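PDB 4KNC: alginate biosynthesis protein AlgX from Pseudomonas aeruginosa, which protects the exopolysaccharide alginate from degradation as the polymer crosses the periplasm and takes part in its O-acetylation. Local coordinates for residues D44-R48 and F195-A199; K111-L115 and D130-F135; Q236-T242 and P291-E297; Y310-L316 and V398-R402; Y361-V366 and P424-E428. All coordinates share one frame; numbering follows the deposited sequence.

Contact 1. Residues D44-R48 and F195-A199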
# COMPACT_ATOMS: atom_id res chain seq x y z
N ASP A 44 10.79 26.68 -9.24
CA ASP A 44 10.72 26.23 -7.86
C ASP A 44 10.71 24.70 -7.77
O ASP A 44 10.28 24.13 -6.76
CB ASP A 44 9.47 26.79 -7.19
CG ASP A 44 9.61 28.25 -6.79
OD1 ASP A 44 10.61 28.89 -7.19
OD2 ASP A 44 8.71 28.75 -6.08
N TRP A 45 11.15 24.02 -8.83
CA TRP A 45 11.27 22.57 -8.78
C TRP A 45 12.39 22.14 -7.82
O TRP A 45 13.50 22.67 -7.85
CB TRP A 45 11.46 21.97 -10.18
CG TRP A 45 10.16 21.86 -10.92
CD1 TRP A 45 9.52 22.86 -11.60
CD2 TRP A 45 9.31 20.71 -11.01
NE1 TRP A 45 8.33 22.39 -12.11
CE2 TRP A 45 8.18 21.08 -11.77
CE3 TRP A 45 9.40 19.40 -10.53
CZ2 TRP A 45 7.15 20.18 -12.05
CZ3 TRP A 45 8.38 18.51 -10.82
CH2 TRP A 45 7.27 18.90 -11.57
N LEU A 46 12.05 21.22 -6.92
CA LEU A 46 13.05 20.55 -6.11
C LEU A 46 12.98 19.04 -6.41
O LEU A 46 11.91 18.52 -6.73
CB LEU A 46 12.77 20.77 -4.61
CG LEU A 46 12.77 22.18 -4.02
CD1 LEU A 46 12.65 22.10 -2.49
CD2 LEU A 46 14.02 22.98 -4.42
N PHE A 47 14.12 18.36 -6.34
CA PHE A 47 14.10 16.90 -6.45
C PHE A 47 14.86 16.31 -5.28
O PHE A 47 15.78 16.93 -4.76
CB PHE A 47 14.77 16.46 -7.74
CG PHE A 47 13.96 16.74 -8.98
CD1 PHE A 47 13.87 18.03 -9.49
CD2 PHE A 47 13.29 15.70 -9.64
CE1 PHE A 47 13.14 18.28 -10.65
CE2 PHE A 47 12.55 15.95 -10.79
CZ PHE A 47 12.48 17.25 -11.29
N ARG A 48 14.47 15.11 -4.87
CA ARG A 48 15.22 14.33 -3.89
C ARG A 48 16.14 13.37 -4.64
O ARG A 48 15.68 12.66 -5.51
CB ARG A 48 14.27 13.53 -3.01
CG ARG A 48 13.18 14.39 -2.37
CD ARG A 48 12.14 13.49 -1.76
NE ARG A 48 11.34 12.83 -2.79
CZ ARG A 48 10.37 11.96 -2.53
NH1 ARG A 48 10.08 11.63 -1.29
NH2 ARG A 48 9.67 11.42 -3.53
N PHE A 195 8.38 19.12 0.02
CA PHE A 195 9.82 19.33 -0.20
C PHE A 195 10.11 20.79 0.10
O PHE A 195 11.17 21.12 0.64
CB PHE A 195 10.27 19.04 -1.65
CG PHE A 195 9.95 17.64 -2.16
CD1 PHE A 195 9.32 16.70 -1.36
CD2 PHE A 195 10.29 17.28 -3.46
CE1 PHE A 195 9.03 15.42 -1.85
CE2 PHE A 195 10.00 16.00 -3.96
CZ PHE A 195 9.38 15.07 -3.15
N HIS A 196 9.18 21.67 -0.28
CA HIS A 196 9.32 23.11 -0.07
C HIS A 196 9.33 23.42 1.43
O HIS A 196 10.12 24.24 1.88
CB HIS A 196 8.20 23.88 -0.77
CG HIS A 196 8.34 23.97 -2.26
ND1 HIS A 196 7.25 24.13 -3.09
CD2 HIS A 196 9.43 23.97 -3.06
CE1 HIS A 196 7.67 24.22 -4.34
NE2 HIS A 196 8.99 24.13 -4.35
N LYS A 197 8.46 22.75 2.18
CA LYS A 197 8.42 22.90 3.63
C LYS A 197 9.70 22.41 4.28
O LYS A 197 10.21 23.02 5.24
CB LYS A 197 7.23 22.18 4.24
CG LYS A 197 5.88 22.79 3.88
CD LYS A 197 4.76 22.08 4.62
CE LYS A 197 3.41 22.41 4.01
NZ LYS A 197 2.35 21.54 4.59
N ALA A 198 10.23 21.30 3.77
CA ALA A 198 11.48 20.75 4.31
C ALA A 198 12.63 21.73 4.05
O ALA A 198 13.45 22.00 4.93
CB ALA A 198 11.79 19.36 3.68
N ALA A 199 12.67 22.25 2.83
CA ALA A 199 13.68 23.25 2.48
C ALA A 199 13.55 24.52 3.32
O ALA A 199 14.55 25.16 3.64
CB ALA A 199 13.62 23.58 0.99
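H196 gives the contact its one direct hydrogen bond: NE2 donates to D44 O over 2.7 Å, nearly straight at 168°, and the oxygen lies almost exactly in the plane of the imidazole. This bond places the proton on NE2. Histidine suits the position because a flat N-H donor can reach a backbone carbonyl while its ring stacks on Y207.

The apolar part centres on L46, whose CB points at the helix. Its CD1 fits between successive turns, 4.0 Å from F195 CB and 3.9 Å from A199 CB, and also meets H196 CD2 obliquely at 3.8 Å. The small methyl of A199 lets the leucine branch come close. Strand 46-48, paired antiparallel with strand 38-40, meets segment 195-199 of helix 194-203 at a right angle within the SGNH hydrolase-like domain; the side chain of F195 lies about 6 Å from that of D148, a probable active-site residue.

Aromatic contacts fall to F195. R48 CD lies over one face of the phenyl ring, 3.9 Å from its centroid, in a CH-pi contact; the bend at chi3 (-71°) then turns NE in over the rim, 3.0 Å from F195 CZ. Packing is tight here, with the guanidinium plane tilted 36° to the ring. At the ring's edge sits L46 O, a hydrogen-bond acceptor for R89. The R48 charge is directed onward, to a salt bridge with D52 and a cation-pi contact with F34.

Contact 2. Residues K111-L115 and D130-F135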
# COMPACT_ATOMS: atom_id res chain seq x y z
N LYS A 111 15.37 4.16 -16.23
CA LYS A 111 14.24 3.70 -17.04
C LYS A 111 14.33 2.21 -17.36
O LYS A 111 13.35 1.47 -17.29
CB LYS A 111 14.17 4.51 -18.34
CG LYS A 111 13.18 3.94 -19.37
CD LYS A 111 13.18 4.77 -20.64
CE LYS A 111 12.29 4.12 -21.70
NZ LYS A 111 12.17 5.00 -22.90
N LYS A 112 15.54 1.77 -17.70
CA LYS A 112 15.82 0.37 -17.98
C LYS A 112 15.51 -0.49 -16.75
O LYS A 112 14.81 -1.50 -16.83
CB LYS A 112 17.31 0.25 -18.36
CG LYS A 112 17.72 -1.09 -18.88
CD LYS A 112 19.23 -1.30 -18.77
CE LYS A 112 20.01 -0.32 -19.61
NZ LYS A 112 21.45 -0.31 -19.22
N ASN A 113 16.01 -0.07 -15.60
CA ASN A 113 15.77 -0.84 -14.37
C ASN A 113 14.30 -0.88 -13.95
O ASN A 113 13.77 -1.92 -13.55
CB ASN A 113 16.68 -0.33 -13.25
CG ASN A 113 18.12 -0.75 -13.47
OD1 ASN A 113 18.38 -1.74 -14.16
ND2 ASN A 113 19.05 -0.00 -12.90
N TYR A 114 13.63 0.27 -14.09
CA TYR A 114 12.19 0.35 -13.87
C TYR A 114 11.43 -0.64 -14.77
O TYR A 114 10.62 -1.45 -14.28
CB TYR A 114 11.71 1.78 -14.10
CG TYR A 114 10.23 1.97 -13.87
CD1 TYR A 114 9.31 1.79 -14.90
CD2 TYR A 114 9.74 2.32 -12.61
CE1 TYR A 114 7.94 1.96 -14.69
CE2 TYR A 114 8.37 2.49 -12.39
CZ TYR A 114 7.48 2.31 -13.44
OH TYR A 114 6.13 2.46 -13.23
N LEU A 115 11.71 -0.61 -16.07
CA LEU A 115 11.00 -1.49 -17.02
C LEU A 115 11.23 -2.96 -16.71
O LEU A 115 10.30 -3.79 -16.79
CB LEU A 115 11.42 -1.18 -18.45
CG LEU A 115 10.85 0.13 -19.00
CD1 LEU A 115 11.51 0.48 -20.31
CD2 LEU A 115 9.33 0.02 -19.16
N ASP A 130 2.10 -0.14 -17.87
CA ASP A 130 3.42 0.40 -18.22
C ASP A 130 3.30 1.90 -18.42
O ASP A 130 2.68 2.35 -19.38
CB ASP A 130 3.89 -0.28 -19.51
CG ASP A 130 5.25 0.20 -19.96
OD1 ASP A 130 5.80 1.14 -19.35
OD2 ASP A 130 5.77 -0.37 -20.94
N PHE A 131 3.91 2.67 -17.53
CA PHE A 131 3.81 4.13 -17.57
C PHE A 131 4.93 4.77 -18.37
O PHE A 131 4.98 6.00 -18.49
CB PHE A 131 3.77 4.73 -16.14
CG PHE A 131 2.60 4.26 -15.32
CD1 PHE A 131 1.30 4.55 -15.71
CD2 PHE A 131 2.79 3.49 -14.17
CE1 PHE A 131 0.20 4.11 -14.97
CE2 PHE A 131 1.70 3.04 -13.43
CZ PHE A 131 0.40 3.36 -13.83
N SER A 132 5.82 3.96 -18.94
CA SER A 132 6.95 4.52 -19.67
C SER A 132 6.60 5.51 -20.81
O SER A 132 7.37 6.43 -21.07
CB SER A 132 7.94 3.44 -20.14
OG SER A 132 7.31 2.50 -20.99
N PRO A 133 5.43 5.35 -21.47
CA PRO A 133 5.13 6.42 -22.43
C PRO A 133 5.00 7.81 -21.80
O PRO A 133 5.07 8.80 -22.53
CB PRO A 133 3.79 6.00 -23.03
CG PRO A 133 3.80 4.50 -22.93
CD PRO A 133 4.50 4.22 -21.61
N LEU A 134 4.83 7.89 -20.48
CA LEU A 134 4.70 9.18 -19.81
C LEU A 134 6.04 9.76 -19.38
O LEU A 134 6.09 10.88 -18.86
CB LEU A 134 3.78 9.08 -18.59
CG LEU A 134 2.42 8.45 -18.87
CD1 LEU A 134 1.57 8.46 -17.60
CD2 LEU A 134 1.74 9.19 -20.03
N PHE A 135 7.12 9.01 -19.57
CA PHE A 135 8.43 9.43 -19.08
C PHE A 135 8.99 10.59 -19.89
O PHE A 135 8.65 10.78 -21.06
CB PHE A 135 9.45 8.29 -19.14
CG PHE A 135 9.18 7.17 -18.17
CD1 PHE A 135 8.06 7.18 -17.36
CD2 PHE A 135 10.06 6.11 -18.08
CE1 PHE A 135 7.82 6.13 -16.47
CE2 PHE A 135 9.84 5.07 -17.21
CZ PHE A 135 8.72 5.08 -16.40
O HOH W 1 4.97 1.28 -15.47
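D130 and S132 together receive L115: its CD2 methyl lies 3.7 Å from D130 OD1 and 3.8 Å from S132 CB. The carboxylate is occupied locally, since D130 OD1 accepts from both S132 N and S132 OG, which arrive from the same face of its plane. The first of these bonds makes an Asx turn, for which aspartate is well suited.

F131 comes next, offering only the edge of its ring, with CD2 3.6 Å from Y114 OH. Its backbone N is bridged to that same hydroxyl by a water, which accepts from F131 N and donates to Y114 OH at 2.8 Å. The hydroxyl is also bonded to Y85 O, so two partners fix the tyrosine's outer end.

From S132 to L134 the chain makes a short 3-10 turn that brings F135 back to the helix. F135 points its edge at the face of Y114 in an offset edge-to-face pair, centroids 5.4 Å apart and planes at 70°. K111 CG touches the F135 rim at 4.0 Å, the lysine serving here by its aliphatic stem.

Around them L91 and P87 add apolar cover. The arrangement is that of a layered alpha/beta domain, here SGNH hydrolase-like: helix 107-123 is joined to the loop leading toward helix 153-169, and Y114 reaches strand 80-85 of the central sheet.

Contact 3. Residues Q236-T242 and P291-E297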
# COMPACT_ATOMS: atom_id res chain seq x y z
N GLN A 236 -17.22 -4.25 -8.86
CA GLN A 236 -16.42 -5.47 -8.95
C GLN A 236 -14.93 -5.17 -8.94
O GLN A 236 -14.11 -6.08 -9.08
CB GLN A 236 -16.78 -6.22 -10.24
CG GLN A 236 -18.23 -6.71 -10.28
CD GLN A 236 -18.50 -7.71 -9.18
OE1 GLN A 236 -17.61 -8.46 -8.78
NE2 GLN A 236 -19.73 -7.72 -8.67
N ILE A 237 -14.58 -3.89 -8.81
CA ILE A 237 -13.19 -3.44 -8.81
C ILE A 237 -12.89 -2.60 -7.57
O ILE A 237 -13.62 -1.66 -7.26
CB ILE A 237 -12.85 -2.60 -10.07
CG1 ILE A 237 -13.24 -3.36 -11.35
CG2 ILE A 237 -11.37 -2.25 -10.07
CD1 ILE A 237 -12.82 -2.66 -12.64
N ALA A 238 -11.82 -2.95 -6.86
CA ALA A 238 -11.44 -2.27 -5.62
C ALA A 238 -10.05 -1.71 -5.76
O ALA A 238 -9.19 -2.32 -6.40
CB ALA A 238 -11.50 -3.24 -4.46
N LEU A 239 -9.83 -0.56 -5.15
CA LEU A 239 -8.56 0.13 -5.21
C LEU A 239 -7.99 0.23 -3.80
O LEU A 239 -8.66 0.73 -2.89
CB LEU A 239 -8.75 1.52 -5.80
CG LEU A 239 -7.56 2.48 -5.79
CD1 LEU A 239 -6.36 1.89 -6.53
CD2 LEU A 239 -7.97 3.81 -6.40
N VAL A 240 -6.77 -0.25 -3.62
CA VAL A 240 -6.07 -0.06 -2.36
C VAL A 240 -4.79 0.69 -2.67
O VAL A 240 -4.18 0.47 -3.71
CB VAL A 240 -5.81 -1.40 -1.61
CG1 VAL A 240 -7.13 -1.97 -1.10
CG2 VAL A 240 -5.09 -2.41 -2.51
N GLY A 241 -4.41 1.62 -1.79
CA GLY A 241 -3.35 2.55 -2.12
C GLY A 241 -3.02 3.56 -1.04
O GLY A 241 -3.41 3.40 0.11
N THR A 242 -2.30 4.60 -1.44
CA THR A 242 -1.76 5.58 -0.52
C THR A 242 -2.55 6.89 -0.61
O THR A 242 -3.63 6.93 -1.21
CB THR A 242 -0.32 5.89 -0.88
OG1 THR A 242 -0.29 6.55 -2.16
CG2 THR A 242 0.50 4.58 -0.96
N PRO A 291 -13.85 -8.63 -4.77
CA PRO A 291 -13.81 -8.00 -6.09
C PRO A 291 -13.27 -8.99 -7.11
O PRO A 291 -12.54 -9.90 -6.73
CB PRO A 291 -12.79 -6.89 -5.90
CG PRO A 291 -11.82 -7.45 -4.87
CD PRO A 291 -12.72 -8.21 -3.91
N LYS A 292 -13.64 -8.81 -8.38
CA LYS A 292 -13.04 -9.56 -9.47
C LYS A 292 -11.63 -9.04 -9.72
O LYS A 292 -10.73 -9.78 -10.12
CB LYS A 292 -13.87 -9.37 -10.74
CG LYS A 292 -15.32 -9.77 -10.60
CD LYS A 292 -15.47 -11.29 -10.62
CE LYS A 292 -16.92 -11.72 -10.47
NZ LYS A 292 -17.42 -11.46 -9.08
N ILE A 293 -11.45 -7.74 -9.49
CA ILE A 293 -10.18 -7.08 -9.75
C ILE A 293 -9.77 -6.21 -8.55
O ILE A 293 -10.58 -5.46 -7.99
CB ILE A 293 -10.23 -6.20 -11.03
CG1 ILE A 293 -10.74 -7.00 -12.23
CG2 ILE A 293 -8.86 -5.58 -11.33
CD1 ILE A 293 -10.77 -6.21 -13.52
N LEU A 294 -8.52 -6.35 -8.14
CA LEU A 294 -7.96 -5.57 -7.05
C LEU A 294 -6.80 -4.75 -7.61
O LEU A 294 -5.82 -5.30 -8.12
CB LEU A 294 -7.45 -6.50 -5.94
CG LEU A 294 -6.76 -5.86 -4.72
CD1 LEU A 294 -7.71 -4.91 -4.00
CD2 LEU A 294 -6.27 -6.95 -3.78
N ILE A 295 -6.92 -3.43 -7.54
CA ILE A 295 -5.85 -2.54 -7.98
C ILE A 295 -5.03 -2.05 -6.78
O ILE A 295 -5.57 -1.56 -5.80
CB ILE A 295 -6.43 -1.31 -8.71
CG1 ILE A 295 -7.33 -1.74 -9.87
CG2 ILE A 295 -5.31 -0.40 -9.22
CD1 ILE A 295 -8.12 -0.59 -10.43
N TRP A 296 -3.71 -2.16 -6.87
CA TRP A 296 -2.85 -1.88 -5.74
C TRP A 296 -1.79 -0.86 -6.13
O TRP A 296 -0.93 -1.13 -6.95
CB TRP A 296 -2.21 -3.18 -5.24
CG TRP A 296 -1.34 -3.05 -4.01
CD1 TRP A 296 -1.26 -1.98 -3.15
CD2 TRP A 296 -0.42 -4.03 -3.52
NE1 TRP A 296 -0.34 -2.26 -2.14
CE2 TRP A 296 0.18 -3.50 -2.35
CE3 TRP A 296 -0.05 -5.30 -3.95
CZ2 TRP A 296 1.14 -4.21 -1.63
CZ3 TRP A 296 0.90 -6.01 -3.22
CH2 TRP A 296 1.48 -5.46 -2.08
N GLU A 297 -1.89 0.33 -5.53
CA GLU A 297 -1.04 1.46 -5.88
C GLU A 297 -0.04 1.81 -4.78
O GLU A 297 -0.42 1.98 -3.62
CB GLU A 297 -1.92 2.68 -6.21
CG GLU A 297 -1.15 4.01 -6.27
CD GLU A 297 -1.10 4.74 -4.91
OE1 GLU A 297 0.02 5.06 -4.46
OE2 GLU A 297 -2.16 4.98 -4.29
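I295 fills the notch between I237 and L239 on one face of the sheet: its CD1 rests 3.7 Å from I237 CG2, while its CG2 meets L239 CD1. I293 lies alongside I237, continuing the ridge of branched residues that suit a buried strand. On the other face A238 is a shallow spot, flanked by P291 CB and L294 CD1. The L294 methyl also reaches V240 CG2 at 3.9 Å, and V240 CG2 in turn abuts W296 CD1.

Parallel pairing sets this register, with straight bonds such as I295 N to A238 O (2.8 Å, 175°). These are the two middle strands of the four-stranded parallel sheet in the SGNH hydrolase-like domain, and the chain leaves 237-240 toward S243, the probable nucleophile.

Beyond the strand, G241 has no side chain to obstruct the E297 carboxylate. Turned by its bent chi2 (-91°), E297 takes T242 N on OE2 (2.9 Å) and T242 OG1 on OE1 (2.8 Å). OE2 also receives S245 OG. At the other end, K292 NZ approaches Q236 OE1 from above the amide plane, 3.0 Å away.

Contact 4. Residues Y310-L316 and V398-R402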
# COMPACT_ATOMS: atom_id res chain seq x y z
N TYR A 310 3.52 -10.10 4.47
CA TYR A 310 2.97 -11.31 3.88
C TYR A 310 2.38 -12.28 4.91
O TYR A 310 1.37 -12.94 4.63
CB TYR A 310 4.00 -11.98 2.97
CG TYR A 310 4.39 -11.06 1.82
CD1 TYR A 310 3.62 -11.01 0.66
CD2 TYR A 310 5.46 -10.19 1.94
CE1 TYR A 310 3.95 -10.14 -0.39
CE2 TYR A 310 5.81 -9.32 0.91
CZ TYR A 310 5.04 -9.30 -0.25
OH TYR A 310 5.37 -8.43 -1.28
N ARG A 311 2.98 -12.35 6.10
CA ARG A 311 2.41 -13.15 7.18
C ARG A 311 0.99 -12.73 7.58
O ARG A 311 0.21 -13.53 8.10
CB ARG A 311 3.32 -13.12 8.41
CG ARG A 311 4.66 -13.76 8.17
CD ARG A 311 5.48 -13.80 9.44
NE ARG A 311 4.90 -14.68 10.45
CZ ARG A 311 5.37 -14.76 11.69
NH1 ARG A 311 6.40 -14.01 12.04
NH2 ARG A 311 4.81 -15.58 12.57
N GLN A 312 0.65 -11.46 7.36
CA GLN A 312 -0.72 -11.00 7.53
C GLN A 312 -1.54 -11.19 6.24
O GLN A 312 -2.63 -11.77 6.26
CB GLN A 312 -0.72 -9.53 7.95
CG GLN A 312 -0.08 -9.27 9.30
CD GLN A 312 0.09 -7.81 9.57
OE1 GLN A 312 -0.86 -7.11 9.95
NE2 GLN A 312 1.32 -7.32 9.37
N ALA A 313 -1.00 -10.72 5.12
CA ALA A 313 -1.77 -10.72 3.88
C ALA A 313 -2.22 -12.10 3.44
O ALA A 313 -3.39 -12.28 3.07
CB ALA A 313 -1.01 -10.01 2.76
N MET A 314 -1.33 -13.09 3.51
CA MET A 314 -1.66 -14.45 3.08
C MET A 314 -2.90 -15.03 3.78
O MET A 314 -3.87 -15.37 3.11
CB MET A 314 -0.44 -15.39 3.17
CG MET A 314 0.65 -15.08 2.17
SD MET A 314 0.12 -15.37 0.47
CE MET A 314 0.40 -17.14 0.37
N PRO A 315 -2.88 -15.14 5.13
CA PRO A 315 -4.08 -15.70 5.77
C PRO A 315 -5.29 -14.76 5.72
O PRO A 315 -6.41 -15.22 5.92
CB PRO A 315 -3.64 -15.88 7.22
CG PRO A 315 -2.57 -14.83 7.41
CD PRO A 315 -1.83 -14.85 6.12
N LEU A 316 -5.06 -13.47 5.48
CA LEU A 316 -6.17 -12.53 5.38
C LEU A 316 -7.06 -12.79 4.16
O LEU A 316 -8.25 -12.46 4.17
CB LEU A 316 -5.67 -11.09 5.39
CG LEU A 316 -5.42 -10.52 6.78
CD1 LEU A 316 -4.83 -9.13 6.68
CD2 LEU A 316 -6.73 -10.51 7.55
N VAL A 398 -4.51 -10.44 12.01
CA VAL A 398 -4.45 -11.85 11.63
C VAL A 398 -3.06 -12.18 11.09
O VAL A 398 -2.51 -11.42 10.29
CB VAL A 398 -5.46 -12.19 10.52
CG1 VAL A 398 -5.37 -13.66 10.15
CG2 VAL A 398 -6.89 -11.84 10.95
N PHE A 399 -2.46 -13.28 11.53
CA PHE A 399 -1.11 -13.62 11.06
C PHE A 399 -0.81 -15.11 11.11
O PHE A 399 -1.34 -15.83 11.96
CB PHE A 399 -0.03 -12.82 11.81
CG PHE A 399 0.09 -13.17 13.28
CD1 PHE A 399 -0.68 -12.51 14.23
CD2 PHE A 399 0.98 -14.13 13.72
CE1 PHE A 399 -0.56 -12.80 15.58
CE2 PHE A 399 1.11 -14.44 15.08
CZ PHE A 399 0.33 -13.77 16.00
N GLN A 400 0.02 -15.59 10.19
CA GLN A 400 0.40 -16.99 10.21
C GLN A 400 1.52 -17.19 11.22
O GLN A 400 2.38 -16.32 11.39
CB GLN A 400 0.82 -17.47 8.82
CG GLN A 400 2.13 -16.90 8.33
CD GLN A 400 2.27 -16.95 6.81
OE1 GLN A 400 3.22 -16.41 6.24
NE2 GLN A 400 1.32 -17.60 6.15
N LEU A 401 1.50 -18.33 11.90
CA LEU A 401 2.60 -18.71 12.77
C LEU A 401 3.80 -18.95 11.88
O LEU A 401 3.66 -19.44 10.76
CB LEU A 401 2.27 -19.96 13.60
CG LEU A 401 1.07 -19.95 14.57
CD1 LEU A 401 1.21 -21.02 15.68
CD2 LEU A 401 0.85 -18.58 15.17
N ARG A 402 4.98 -18.61 12.40
CA ARG A 402 6.21 -18.61 11.62
C ARG A 402 6.45 -19.92 10.91
O ARG A 402 6.30 -21.00 11.49
CB ARG A 402 7.40 -18.26 12.52
CG ARG A 402 8.70 -18.09 11.76
CD ARG A 402 9.72 -17.29 12.55
NE ARG A 402 11.07 -17.55 12.08
CZ ARG A 402 12.17 -17.01 12.60
NH1 ARG A 402 12.08 -16.17 13.62
NH2 ARG A 402 13.36 -17.32 12.10
O HOH W 2 -3.34 -8.26 10.20
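R311 and Q400 meet where helix 310-316 crosses strand 398-400 at 102°, their axes 5.9 Å apart. P315 has no N-H to give R311 O, so the helix kinks and that carbonyl accepts Q400 N instead, at 2.9 Å. F399 CA adds a C-H...O contact to the same oxygen, and Q312 CA makes another to V398 O, 3.3 Å away.

Among the side chains, R311 bends at chi3 (66°) to bring NH2 onto Q400 O, 2.8 Å away and in the carbonyl plane; NE adds a weak second bond. The Q400 side chain crosses the arginine stem at a slant, its amide nearly coplanar with the guanidinium and OE1 3.6 Å from R311 CG. L316 CD2 packs on V398 CB at 3.6 Å, and P315 slides past V398 CG1. Water joins Q312 OE1 to V398 N.

R311 NH1 forms a salt bridge with E381 of the carbohydrate-binding module, so this one arginine, on the last helix of the hydrolase-like domain, holds the module by backbone O, N-H groups and charge.

Contact 5. Residues Y361-V366 and P424-E428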
# COMPACT_ATOMS: atom_id res chain seq x y z
N TYR A 361 -8.67 -6.61 19.63
CA TYR A 361 -8.77 -5.65 20.74
C TYR A 361 -10.20 -5.19 20.98
O TYR A 361 -11.00 -5.11 20.05
CB TYR A 361 -7.93 -4.41 20.46
CG TYR A 361 -6.44 -4.58 20.66
CD1 TYR A 361 -5.92 -4.96 21.89
CD2 TYR A 361 -5.56 -4.32 19.62
CE1 TYR A 361 -4.56 -5.10 22.08
CE2 TYR A 361 -4.20 -4.46 19.80
CZ TYR A 361 -3.71 -4.85 21.02
OH TYR A 361 -2.35 -4.98 21.19
N SER A 362 -10.52 -4.86 22.23
CA SER A 362 -11.83 -4.31 22.54
C SER A 362 -11.96 -2.87 22.05
O SER A 362 -13.05 -2.39 21.78
CB SER A 362 -12.14 -4.42 24.04
OG SER A 362 -11.11 -3.86 24.83
N ASP A 363 -10.82 -2.19 21.92
CA ASP A 363 -10.78 -0.80 21.47
C ASP A 363 -10.10 -0.69 20.10
O ASP A 363 -8.89 -0.90 19.98
CB ASP A 363 -10.04 0.05 22.50
CG ASP A 363 -10.15 1.55 22.24
OD1 ASP A 363 -10.54 1.94 21.12
OD2 ASP A 363 -9.84 2.33 23.17
N PRO A 364 -10.89 -0.33 19.07
CA PRO A 364 -10.42 -0.26 17.67
C PRO A 364 -9.35 0.79 17.45
O PRO A 364 -8.80 0.87 16.35
CB PRO A 364 -11.69 0.14 16.90
CG PRO A 364 -12.83 -0.21 17.80
CD PRO A 364 -12.31 0.01 19.19
N SER A 365 -9.04 1.58 18.47
CA SER A 365 -8.04 2.64 18.34
C SER A 365 -6.66 2.15 18.76
O SER A 365 -5.72 2.94 18.87
CB SER A 365 -8.44 3.88 19.14
OG SER A 365 -8.40 3.61 20.53
N VAL A 366 -6.54 0.85 19.02
CA VAL A 366 -5.24 0.29 19.38
C VAL A 366 -4.52 -0.24 18.14
O VAL A 366 -4.81 -1.33 17.65
CB VAL A 366 -5.36 -0.82 20.44
CG1 VAL A 366 -3.96 -1.25 20.87
CG2 VAL A 366 -6.16 -0.32 21.64
N PRO A 424 -5.70 2.12 26.70
CA PRO A 424 -6.99 2.56 27.25
C PRO A 424 -7.38 1.72 28.46
O PRO A 424 -7.07 0.53 28.49
CB PRO A 424 -7.97 2.28 26.09
CG PRO A 424 -7.13 2.34 24.87
CD PRO A 424 -5.79 1.79 25.27
N GLN A 425 -8.04 2.32 29.44
CA GLN A 425 -8.43 1.59 30.64
C GLN A 425 -9.58 0.64 30.34
O GLN A 425 -10.47 0.96 29.54
CB GLN A 425 -8.78 2.53 31.80
CG GLN A 425 -10.06 3.32 31.62
CD GLN A 425 -10.18 4.46 32.62
OE1 GLN A 425 -9.21 4.85 33.26
NE2 GLN A 425 -11.39 5.01 32.75
N GLY A 426 -9.55 -0.53 30.96
CA GLY A 426 -10.57 -1.54 30.73
C GLY A 426 -10.27 -2.43 29.54
O GLY A 426 -10.88 -3.48 29.39
N LEU A 427 -9.32 -2.00 28.70
CA LEU A 427 -9.00 -2.67 27.43
C LEU A 427 -8.79 -4.17 27.56
O LEU A 427 -7.97 -4.64 28.35
CB LEU A 427 -7.76 -2.05 26.78
CG LEU A 427 -7.34 -2.64 25.42
CD1 LEU A 427 -8.39 -2.37 24.37
CD2 LEU A 427 -6.00 -2.10 24.95
N GLU A 428 -9.55 -4.92 26.76
CA GLU A 428 -9.43 -6.37 26.72
C GLU A 428 -8.97 -6.82 25.35
O GLU A 428 -8.81 -6.01 24.44
CB GLU A 428 -10.76 -7.04 27.04
CG GLU A 428 -11.31 -6.73 28.41
CD GLU A 428 -12.57 -7.52 28.70
OE1 GLU A 428 -13.26 -7.93 27.74
OE2 GLU A 428 -12.87 -7.74 29.90
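L427 turns its two methyls to different neighbours. With CG opposite the backbone N (chi1 -179°), the side chain extends into the bend of 361-366. CD1 presses tightly on S362 OG at 3.1 Å and lies 3.5 Å from D363 CB. CD2 meets V366 CG2 tip to tip, 3.8 Å apart, and also touches Y361 CD1, where the two side chains cross obliquely. A branched leucine suits a place with partners on two sides, and P420 packs on it too.

The Y361 ring stands with E428 O at its edge, in plane, and V366 CG1 over one face; its hydroxyl is bonded to E368 O. Both segments are connections at one end of a beta sandwich, the fold of this carbohydrate-binding module: 361-366 runs from strand 355-361 to strand 368-375, and the loop 424-428 enters strand 428-435, which pairs with 355-361.

S362 extends that pairing with its side chain. E428 N donates to S362 OG over 2.7 Å at 165°, while S362 N donates to E428 O at 3.0 Å from well above the carbonyl plane.

D363 lies across P424, with OD2 3.2 Å from P424 CG. Its other oxygen, OD1, accepts S365 N, which makes an Asx turn within a type I turn, and S365 OG from the same face. On the partner side, P424 opens a type II turn in which G426 takes the positive phi (86°) that glycine adopts readily.

How the contacts relate
From the N terminus, contact 1 opens first and closes a long loop at 195-199, bringing the early strand 46-48 to helix 194-203. Contact 2 is nested inside that loop and closes a short excursion made of the end of helix 107-123 and the loop after it. Contact 3 follows in series, joining two central strands around the chain that carries the probable nucleophile. Strand 293-298 then leads to helix 307-316, where contact 4 begins, its nearest atoms about 5 Å from contact 3. Contacts 4 and 5 cross along the chain: 361-366 lies between the halves of contact 4, and 424-428 after both. Contacts 1 to 3 organise the hydrolase-like domain, contact 4 spans the two domains, and contact 5 ties connections of the carbohydrate-binding module.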